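Local structure of general Secretion Pathway Protein (Vibrio vulnificus, 4G54) at residues E148-L153 against A197-M202; Y38-Y43 against P76-L81. The protein probably helps the type II secretion system to assemble in the periplasm, as a domain of the EpsAB fusion protein thought to bind peptidoglycan. All blocks are in the same frame, centred on the assembly; numbering follows the deposited sequence.

Contact 1: residues E148-L153 against A197-M202; sequences EVLDQL and ARLQHM
Leu199 enters from helix 193-202 and sets its two methyls against two leucines of helix 145-158, a compact example of how branched side chains join helices whose axes stand well apart. Its CD2 does double duty, meeting Leu150 CD1 at 3.7 Å and Leu153 CB at 3.8 Å, so that one methyl sits against residues three apart on the facing helix. The other branch is turned to the backbone: Leu199 CD1 lies 3.7 Å from Leu153 O, an apolar touch on a backbone carbonyl of the facing helix. Leu199 can reach this far because its CG stands anti to the backbone N (chi1 178°), which carries both methyls out toward the partner. Leu150 meets it at about a right angle, end against end, whereas Leu153 offers its CB, close to its own main chain.

Leu153 then extends its own reach past Leu199, with CD1 against Gln200 CG at 3.7 Å. Only the aliphatic part of this glutamine is used here; its amide has partners outside the two segments, OE1 accepting from Leu134 N and NE2 donating to Leu196 O one turn back, which should fix the rotation of the group. Phe168 adds to the packing around Leu150, and Phe179 of helix 170-182 covers Leu199.

The short helical segments run 11.0 Å apart at 63°, a wide spacing bridged by leucines. Such a buried leucine-rich junction between the first and last helices of a small three-helix unit fits the putative peptidoglycan-binding domain to which these helices belong.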
ATOM      1  N   GLU A 148      18.378  -9.549  -1.549  1.00 20.67           N
ATOM      2  CA  GLU A 148      18.739  -8.144  -1.483  1.00 20.20           C
ATOM      3  C   GLU A 148      17.530  -7.304  -1.207  1.00 18.83           C
ATOM      4  O   GLU A 148      17.575  -6.293  -0.450  1.00 20.36           O
ATOM      5  CB  GLU A 148      19.366  -7.670  -2.829  1.00 23.78           C
ATOM      6  CG  GLU A 148      20.493  -8.556  -3.281  1.00 31.54           C
ATOM      7  CD  GLU A 148      20.997  -8.237  -4.711  1.00 41.62           C
ATOM      8  OE1 GLU A 148      20.355  -7.477  -5.472  1.00 43.57           O
ATOM      9  OE2 GLU A 148      22.067  -8.794  -5.051  1.00 46.09           O
ATOM     10  N   VAL A 149      16.383  -7.650  -1.839  1.00 18.93           N
ATOM     11  CA  VAL A 149      15.168  -6.935  -1.551  1.00 17.77           C
ATOM     12  C   VAL A 149      14.614  -7.096  -0.111  1.00 17.96           C
ATOM     13  O   VAL A 149      14.266  -6.107   0.521  1.00 17.58           O
ATOM     14  CB  VAL A 149      14.017  -7.416  -2.536  1.00 19.56           C
ATOM     15  CG1 VAL A 149      12.657  -6.832  -2.144  1.00 19.44           C
ATOM     16  CG2 VAL A 149      14.396  -6.953  -3.947  1.00 23.60           C
ATOM     17  N   LEU A 150      14.720  -8.327   0.434  1.00 16.03           N
ATOM     18  CA  LEU A 150      14.435  -8.603   1.863  1.00 13.76           C
ATOM     19  C   LEU A 150      15.293  -7.699   2.777  1.00 14.03           C
ATOM     20  O   LEU A 150      14.745  -7.023   3.674  1.00 15.90           O
ATOM     21  CB  LEU A 150      14.677 -10.129   2.142  1.00 15.23           C
ATOM     22  CG  LEU A 150      14.445 -10.392   3.605  1.00 14.78           C
ATOM     23  CD1 LEU A 150      13.091 -10.011   4.159  1.00 16.26           C
ATOM     24  CD2 LEU A 150      14.758 -11.906   3.855  1.00 15.22           C
ATOM     25  N   ASP A 151      16.576  -7.626   2.409  1.00 16.86           N
ATOM     26  CA  ASP A 151      17.558  -6.888   3.241  1.00 16.61           C
ATOM     27  C   ASP A 151      17.077  -5.383   3.224  1.00 17.24           C
ATOM     28  O   ASP A 151      16.995  -4.714   4.302  1.00 16.57           O
ATOM     29  CB  ASP A 151      18.894  -7.138   2.614  1.00 16.42           C
ATOM     30  CG  ASP A 151      20.087  -6.416   3.322  1.00 21.94           C
ATOM     31  OD1 ASP A 151      20.057  -6.250   4.561  1.00 19.88           O
ATOM     32  OD2 ASP A 151      21.019  -6.036   2.540  1.00 22.54           O
ATOM     33  N   GLN A 152      16.749  -4.856   2.051  1.00 16.91           N
ATOM     34  CA  GLN A 152      16.392  -3.472   1.955  1.00 18.37           C
ATOM     35  C   GLN A 152      15.079  -3.190   2.684  1.00 16.17           C
ATOM     36  O   GLN A 152      14.974  -2.123   3.370  1.00 17.83           O
ATOM     37  CB  GLN A 152      16.230  -3.073   0.458  1.00 19.67           C
ATOM     38  CG  GLN A 152      17.614  -3.154  -0.215  1.00 22.33           C
ATOM     39  CD  GLN A 152      18.601  -2.012   0.223  1.00 38.61           C
ATOM     40  OE1 GLN A 152      18.182  -0.913   0.665  1.00 43.30           O
ATOM     41  NE2 GLN A 152      19.947  -2.289   0.104  1.00 42.40           N
ATOM     42  N   LEU A 153      14.079  -4.093   2.559  1.00 16.98           N
ATOM     43  CA  LEU A 153      12.762  -3.829   3.211  1.00 15.51           C
ATOM     44  C   LEU A 153      12.918  -3.907   4.729  1.00 16.06           C
ATOM     45  O   LEU A 153      12.333  -3.135   5.478  1.00 15.40           O
ATOM     46  CB  LEU A 153      11.771  -4.944   2.736  1.00 14.84           C
ATOM     47  CG  LEU A 153      11.320  -4.755   1.322  1.00 16.16           C
ATOM     48  CD1 LEU A 153      10.493  -6.012   0.889  1.00 20.21           C
ATOM     49  CD2 LEU A 153      10.455  -3.505   1.187  1.00 22.59           C
ATOM     50  N   ALA A 197       4.362 -11.084   4.554  1.00 14.78           N
ATOM     51  CA  ALA A 197       3.146 -10.338   4.304  1.00 14.58           C
ATOM     52  C   ALA A 197       3.122  -9.096   5.189  1.00 15.25           C
ATOM     53  O   ALA A 197       2.774  -8.029   4.651  1.00 15.29           O
ATOM     54  CB  ALA A 197       1.891 -11.184   4.547  1.00 16.83           C
ATOM     55  N   ARG A 198       3.478  -9.246   6.465  1.00 14.00           N
ATOM     56  CA  ARG A 198       3.496  -8.061   7.303  1.00 14.17           C
ATOM     57  C   ARG A 198       4.539  -7.062   6.866  1.00 14.68           C
ATOM     58  O   ARG A 198       4.231  -5.877   6.806  1.00 15.16           O
ATOM     59  CB  ARG A 198       3.796  -8.532   8.707  1.00 14.48           C
ATOM     60  CG  ARG A 198       3.814  -7.406   9.830  1.00 15.54           C
ATOM     61  CD  ARG A 198       2.384  -6.800  10.038  1.00 18.91           C
ATOM     62  NE  ARG A 198       1.543  -7.853  10.642  1.00 20.73           N
ATOM     63  CZ  ARG A 198       1.579  -8.300  11.904  1.00 23.81           C
ATOM     64  NH1 ARG A 198       0.837  -9.358  12.302  1.00 30.91           N
ATOM     65  NH2 ARG A 198       2.375  -7.771  12.826  1.00 21.70           N
ATOM     66  N   LEU A 199       5.764  -7.543   6.530  1.00 12.20           N
ATOM     67  CA  LEU A 199       6.840  -6.625   6.157  1.00 12.45           C
ATOM     68  C   LEU A 199       6.434  -5.786   4.934  1.00 13.72           C
ATOM     69  O   LEU A 199       6.594  -4.542   4.919  1.00 14.52           O
ATOM     70  CB  LEU A 199       8.093  -7.465   5.802  1.00 13.80           C
ATOM     71  CG  LEU A 199       9.252  -6.606   5.345  1.00 14.36           C
ATOM     72  CD1 LEU A 199       9.769  -5.668   6.487  1.00 15.29           C
ATOM     73  CD2 LEU A 199      10.365  -7.601   5.001  1.00 14.98           C
ATOM     74  N   GLN A 200       5.839  -6.473   3.921  1.00 14.43           N
ATOM     75  CA  GLN A 200       5.617  -5.732   2.677  1.00 15.51           C
ATOM     76  C   GLN A 200       4.320  -4.934   2.722  1.00 15.81           C
ATOM     77  O   GLN A 200       4.165  -3.926   1.985  1.00 16.62           O
ATOM     78  CB  GLN A 200       5.568  -6.746   1.517  1.00 14.94           C
ATOM     79  CG  GLN A 200       7.034  -7.168   1.249  1.00 14.22           C
ATOM     80  CD  GLN A 200       6.996  -8.390   0.308  1.00 17.87           C
ATOM     81  OE1 GLN A 200       7.284  -8.251  -0.869  1.00 18.27           O
ATOM     82  NE2 GLN A 200       6.564  -9.558   0.799  1.00 17.39           N
ATOM     83  N   HIS A 201       3.361  -5.267   3.614  1.00 14.96           N
ATOM     84  CA  HIS A 201       2.233  -4.355   3.750  1.00 17.07           C
ATOM     85  C   HIS A 201       2.673  -3.093   4.507  1.00 17.70           C
ATOM     86  O   HIS A 201       2.122  -2.016   4.265  1.00 18.46           O
ATOM     87  CB  HIS A 201       1.091  -5.120   4.450  1.00 19.31           C
ATOM     88  CG  HIS A 201      -0.158  -4.294   4.576  1.00 18.43           C
ATOM     89  ND1 HIS A 201      -1.142  -4.190   3.618  1.00 23.05           N
ATOM     90  CD2 HIS A 201      -0.522  -3.482   5.606  1.00 16.95           C
ATOM     91  CE1 HIS A 201      -2.081  -3.345   4.049  1.00 17.10           C
ATOM     92  NE2 HIS A 201      -1.715  -2.882   5.234  1.00 22.16           N
ATOM     93  N   MET A 202       3.707  -3.185   5.378  1.00 15.25           N
ATOM     94  CA  MET A 202       4.110  -1.987   6.164  1.00 17.90           C
ATOM     95  C   MET A 202       5.005  -1.055   5.376  1.00 18.54           C
ATOM     96  O   MET A 202       4.887   0.201   5.494  1.00 19.45           O
ATOM     97  CB  MET A 202       4.875  -2.506   7.417  1.00 18.70           C
ATOM     98  CG  MET A 202       4.068  -3.201   8.524  1.00 24.67           C
ATOM     99  SD  MET A 202       5.264  -3.745   9.798  1.00 24.70           S
ATOM    100  CE  MET A 202       5.970  -2.138  10.242  1.00 25.10           C
TER

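Contact 2: residues Y38-Y43 against P76-L81; sequences YKLWGY and PHPLLL
Leu40 and Pro78 meet directly, carbon on carbon: Leu40 CD2 lies 3.8 Å from both CB and CG of the proline, meeting the ring at its CB-CG edge. This is the dry part of the contact, walled further by Val93 and Leu95 of strand 88-97, which touch Leu40, and by Leu37, which packs on Pro78.

Beside it, Trp41 extends its six-membered ring toward His77. CZ2 approaches His77 CB at 3.8 Å, and the two rings form an offset edge-to-face pair, the tryptophan edge turned to the imidazole face with planes at 62° and centroids 6.0 Å apart. His77 CG stands between the backbone N and the carbonyl carbon (chi1 41°), a choice that suits a nearly straight bond from ND1 to Pro78 O (3.3 Å), which would steady the imidazole.

The joined elements belong to the peptidase C39-like domain, a fold of the papain-like clan in which a helix packs on an antiparallel sheet: here helix 30-40 and the lead-in to strand 79-85. The helix closes in a Schellman motif, Gly42 taking the positive phi (91°) and Tyr43 N bonding back to Tyr38 O.

The looser part, between the indole and the loop into strand 79-85, is polar, though still buried, and bridged by water. One water lies in the indole plane at the ring edge, accepting from Trp41 NE1 at 2.9 Å and donating to Pro78 O at 2.7 Å. Pro78 O thus takes two donors, the water and His77 ND1, while Trp209 and Phe60 set their rings edge-to-face with Trp41.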
ATOM      1  N   TYR A  38      -3.329   3.684  -8.227  1.00 17.39           N
ATOM      2  CA  TYR A  38      -2.038   3.303  -8.816  1.00 17.73           C
ATOM      3  C   TYR A  38      -1.226   4.542  -9.238  1.00 17.47           C
ATOM      4  O   TYR A  38       0.014   4.519  -9.163  1.00 18.89           O
ATOM      5  CB  TYR A  38      -2.227   2.470 -10.066  1.00 17.08           C
ATOM      6  CG  TYR A  38      -2.345   0.969  -9.821  1.00 15.41           C
ATOM      7  CD1 TYR A  38      -3.558   0.327  -9.904  1.00 18.11           C
ATOM      8  CD2 TYR A  38      -1.204   0.183  -9.475  1.00 19.46           C
ATOM      9  CE1 TYR A  38      -3.616  -1.151  -9.745  1.00 19.49           C
ATOM     10  CE2 TYR A  38      -1.269  -1.146  -9.247  1.00 19.36           C
ATOM     11  CZ  TYR A  38      -2.447  -1.821  -9.425  1.00 21.52           C
ATOM     12  OH  TYR A  38      -2.488  -3.177  -9.218  1.00 23.19           O
ATOM     13  N   LYS A  39      -1.874   5.614  -9.643  1.00 19.48           N
ATOM     14  CA  LYS A  39      -1.075   6.782 -10.037  1.00 20.58           C
ATOM     15  C   LYS A  39      -0.260   7.326  -8.820  1.00 20.62           C
ATOM     16  O   LYS A  39       0.835   7.880  -8.979  1.00 21.78           O
ATOM     17  CB  LYS A  39      -1.976   7.895 -10.495  1.00 19.87           C
ATOM     18  CG  LYS A  39      -2.757   7.613 -11.716  1.00 24.91           C
ATOM     19  CD  LYS A  39      -3.512   8.931 -12.180  1.00 29.48           C
ATOM     20  CE  LYS A  39      -4.659   8.540 -13.061  1.00 30.79           C
ATOM     21  NZ  LYS A  39      -5.489   9.733 -13.415  1.00 39.14           N
ATOM     22  N   LEU A  40      -0.821   7.240  -7.594  1.00 18.14           N
ATOM     23  CA  LEU A  40      -0.118   7.679  -6.392  1.00 22.05           C
ATOM     24  C   LEU A  40       1.135   6.894  -6.170  1.00 22.13           C
ATOM     25  O   LEU A  40       2.094   7.424  -5.604  1.00 24.88           O
ATOM     26  CB  LEU A  40      -1.007   7.498  -5.135  1.00 22.43           C
ATOM     27  CG  LEU A  40      -1.766   8.675  -4.638  1.00 25.69           C
ATOM     28  CD1 LEU A  40      -2.801   8.856  -5.604  1.00 28.82           C
ATOM     29  CD2 LEU A  40      -2.372   8.422  -3.240  1.00 24.81           C
ATOM     30  N   TRP A  41       1.162   5.638  -6.624  1.00 21.22           N
ATOM     31  CA  TRP A  41       2.370   4.846  -6.550  1.00 22.36           C
ATOM     32  C   TRP A  41       3.306   5.094  -7.747  1.00 22.83           C
ATOM     33  O   TRP A  41       4.420   4.511  -7.853  1.00 26.81           O
ATOM     34  CB  TRP A  41       1.989   3.356  -6.451  1.00 20.61           C
ATOM     35  CG  TRP A  41       1.340   2.992  -5.150  1.00 20.27           C
ATOM     36  CD1 TRP A  41       0.052   2.945  -4.891  1.00 21.95           C
ATOM     37  CD2 TRP A  41       2.024   2.583  -3.961  1.00 20.88           C
ATOM     38  NE1 TRP A  41      -0.193   2.534  -3.587  1.00 20.88           N
ATOM     39  CE2 TRP A  41       1.032   2.291  -2.989  1.00 21.92           C
ATOM     40  CE3 TRP A  41       3.378   2.419  -3.646  1.00 20.54           C
ATOM     41  CZ2 TRP A  41       1.370   1.819  -1.654  1.00 21.32           C
ATOM     42  CZ3 TRP A  41       3.713   1.966  -2.351  1.00 18.76           C
ATOM     43  CH2 TRP A  41       2.718   1.717  -1.394  1.00 21.04           C
ATOM     44  N   GLY A  42       2.905   5.981  -8.664  1.00 23.12           N
ATOM     45  CA  GLY A  42       3.735   6.273  -9.847  1.00 23.26           C
ATOM     46  C   GLY A  42       3.471   5.429 -11.086  1.00 23.44           C
ATOM     47  O   GLY A  42       4.312   5.490 -12.053  1.00 25.63           O
ATOM     48  N   TYR A  43       2.390   4.632 -11.085  1.00 22.20           N
ATOM     49  CA  TYR A  43       2.171   3.675 -12.131  1.00 20.66           C
ATOM     50  C   TYR A  43       0.931   3.936 -12.959  1.00 20.31           C
ATOM     51  O   TYR A  43      -0.102   4.365 -12.447  1.00 19.15           O
ATOM     52  CB  TYR A  43       2.070   2.264 -11.588  1.00 20.23           C
ATOM     53  CG  TYR A  43       3.400   1.841 -11.017  1.00 19.73           C
ATOM     54  CD1 TYR A  43       4.500   1.602 -11.865  1.00 20.69           C
ATOM     55  CD2 TYR A  43       3.602   1.682  -9.634  1.00 21.90           C
ATOM     56  CE1 TYR A  43       5.751   1.201 -11.351  1.00 24.58           C
ATOM     57  CE2 TYR A  43       4.847   1.269  -9.127  1.00 27.29           C
ATOM     58  CZ  TYR A  43       5.908   1.041 -10.021  1.00 28.65           C
ATOM     59  OH  TYR A  43       7.186   0.715  -9.622  1.00 34.89           O
ATOM     60  N   PRO A  76      -0.744   2.061   6.801  1.00 18.23           N
ATOM     61  CA  PRO A  76       0.651   2.504   6.517  1.00 18.18           C
ATOM     62  C   PRO A  76       0.779   3.139   5.109  1.00 18.16           C
ATOM     63  O   PRO A  76       1.902   3.638   4.763  1.00 21.71           O
ATOM     64  CB  PRO A  76       1.460   1.182   6.608  1.00 20.39           C
ATOM     65  CG  PRO A  76       0.463   0.145   6.205  1.00 21.92           C
ATOM     66  CD  PRO A  76      -0.851   0.574   6.805  1.00 19.88           C
ATOM     67  N   HIS A  77      -0.284   3.151   4.272  1.00 17.58           N
ATOM     68  CA  HIS A  77      -0.172   3.748   2.931  1.00 17.59           C
ATOM     69  C   HIS A  77      -1.587   4.068   2.482  1.00 15.73           C
ATOM     70  O   HIS A  77      -2.602   3.740   3.151  1.00 15.71           O
ATOM     71  CB  HIS A  77       0.444   2.714   1.937  1.00 16.50           C
ATOM     72  CG  HIS A  77      -0.078   1.304   2.110  1.00 16.03           C
ATOM     73  ND1 HIS A  77      -1.321   0.855   1.723  1.00 23.01           N
ATOM     74  CD2 HIS A  77       0.603   0.218   2.558  1.00 13.12           C
ATOM     75  CE1 HIS A  77      -1.427  -0.448   1.970  1.00 14.14           C
ATOM     76  NE2 HIS A  77      -0.284  -0.860   2.516  1.00 19.24           N
ATOM     77  N   PRO A  78      -1.739   4.778   1.398  1.00 16.15           N
ATOM     78  CA  PRO A  78      -3.049   5.205   0.939  1.00 16.40           C
ATOM     79  C   PRO A  78      -3.936   3.988   0.607  1.00 16.03           C
ATOM     80  O   PRO A  78      -3.460   2.884   0.316  1.00 17.81           O
ATOM     81  CB  PRO A  78      -2.746   6.050  -0.323  1.00 16.20           C
ATOM     82  CG  PRO A  78      -1.365   6.609  -0.001  1.00 18.30           C
ATOM     83  CD  PRO A  78      -0.622   5.443   0.693  1.00 16.41           C
ATOM     84  N   LEU A  79      -5.254   4.217   0.685  1.00 17.13           N
ATOM     85  CA  LEU A  79      -6.280   3.189   0.419  1.00 15.73           C
ATOM     86  C   LEU A  79      -7.348   3.769  -0.429  1.00 16.92           C
ATOM     87  O   LEU A  79      -7.512   5.053  -0.516  1.00 18.06           O
ATOM     88  CB  LEU A  79      -6.986   2.804   1.792  1.00 15.59           C
ATOM     89  CG  LEU A  79      -6.053   2.087   2.760  1.00 17.82           C
ATOM     90  CD1 LEU A  79      -6.800   1.839   4.048  1.00 20.22           C
ATOM     91  CD2 LEU A  79      -5.578   0.727   2.271  1.00 19.07           C
ATOM     92  N   LEU A  80      -8.186   2.901  -1.058  1.00 14.93           N
ATOM     93  CA  LEU A  80      -9.401   3.403  -1.766  1.00 16.07           C
ATOM     94  C   LEU A  80     -10.615   3.141  -0.845  1.00 17.35           C
ATOM     95  O   LEU A  80     -10.770   1.971  -0.390  1.00 18.84           O
ATOM     96  CB  LEU A  80      -9.578   2.643  -3.084  1.00 16.37           C
ATOM     97  CG  LEU A  80     -10.766   3.165  -3.954  1.00 18.09           C
ATOM     98  CD1 LEU A  80     -10.394   4.568  -4.581  1.00 19.69           C
ATOM     99  CD2 LEU A  80     -10.975   2.121  -5.086  1.00 19.46           C
ATOM    100  N   LEU A  81     -11.367   4.209  -0.522  1.00 18.25           N
ATOM    101  CA  LEU A  81     -12.510   4.045   0.393  1.00 18.07           C
ATOM    102  C   LEU A  81     -13.751   3.837  -0.482  1.00 19.97           C
ATOM    103  O   LEU A  81     -13.969   4.549  -1.460  1.00 20.27           O
ATOM    104  CB  LEU A  81     -12.737   5.315   1.240  1.00 18.65           C
ATOM    105  CG  LEU A  81     -11.521   5.719   2.070  1.00 18.94           C
ATOM    106  CD1 LEU A  81     -11.980   6.909   2.939  1.00 23.40           C
ATOM    107  CD2 LEU A  81     -10.999   4.571   2.910  1.00 20.45           C
TER
HETATM  108  O   HOH W   1      -2.435   1.768  -1.938  1.00 19.73           O

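Both contacts are buried, yet they belong to different domains and share no element: contact 1 joins two helices of the putative peptidoglycan-binding region, contact 2 a helix end and the entry to a sheet strand in the C39-like domain. Contact 2 is the more central, its centre about 6 Å from that of the chain, against about 12 Å for contact 1. Leucine packing serves both, but the side chains of contact 1 meet through aliphatic carbon alone, Gln200 giving its CG, whereas contact 2 adds an aromatic pair and a bridging water. With centres about 18 Å apart, they meet through 197-202 and 76-81, where His201 and His77 pair edge-to-face and help to join the two domains.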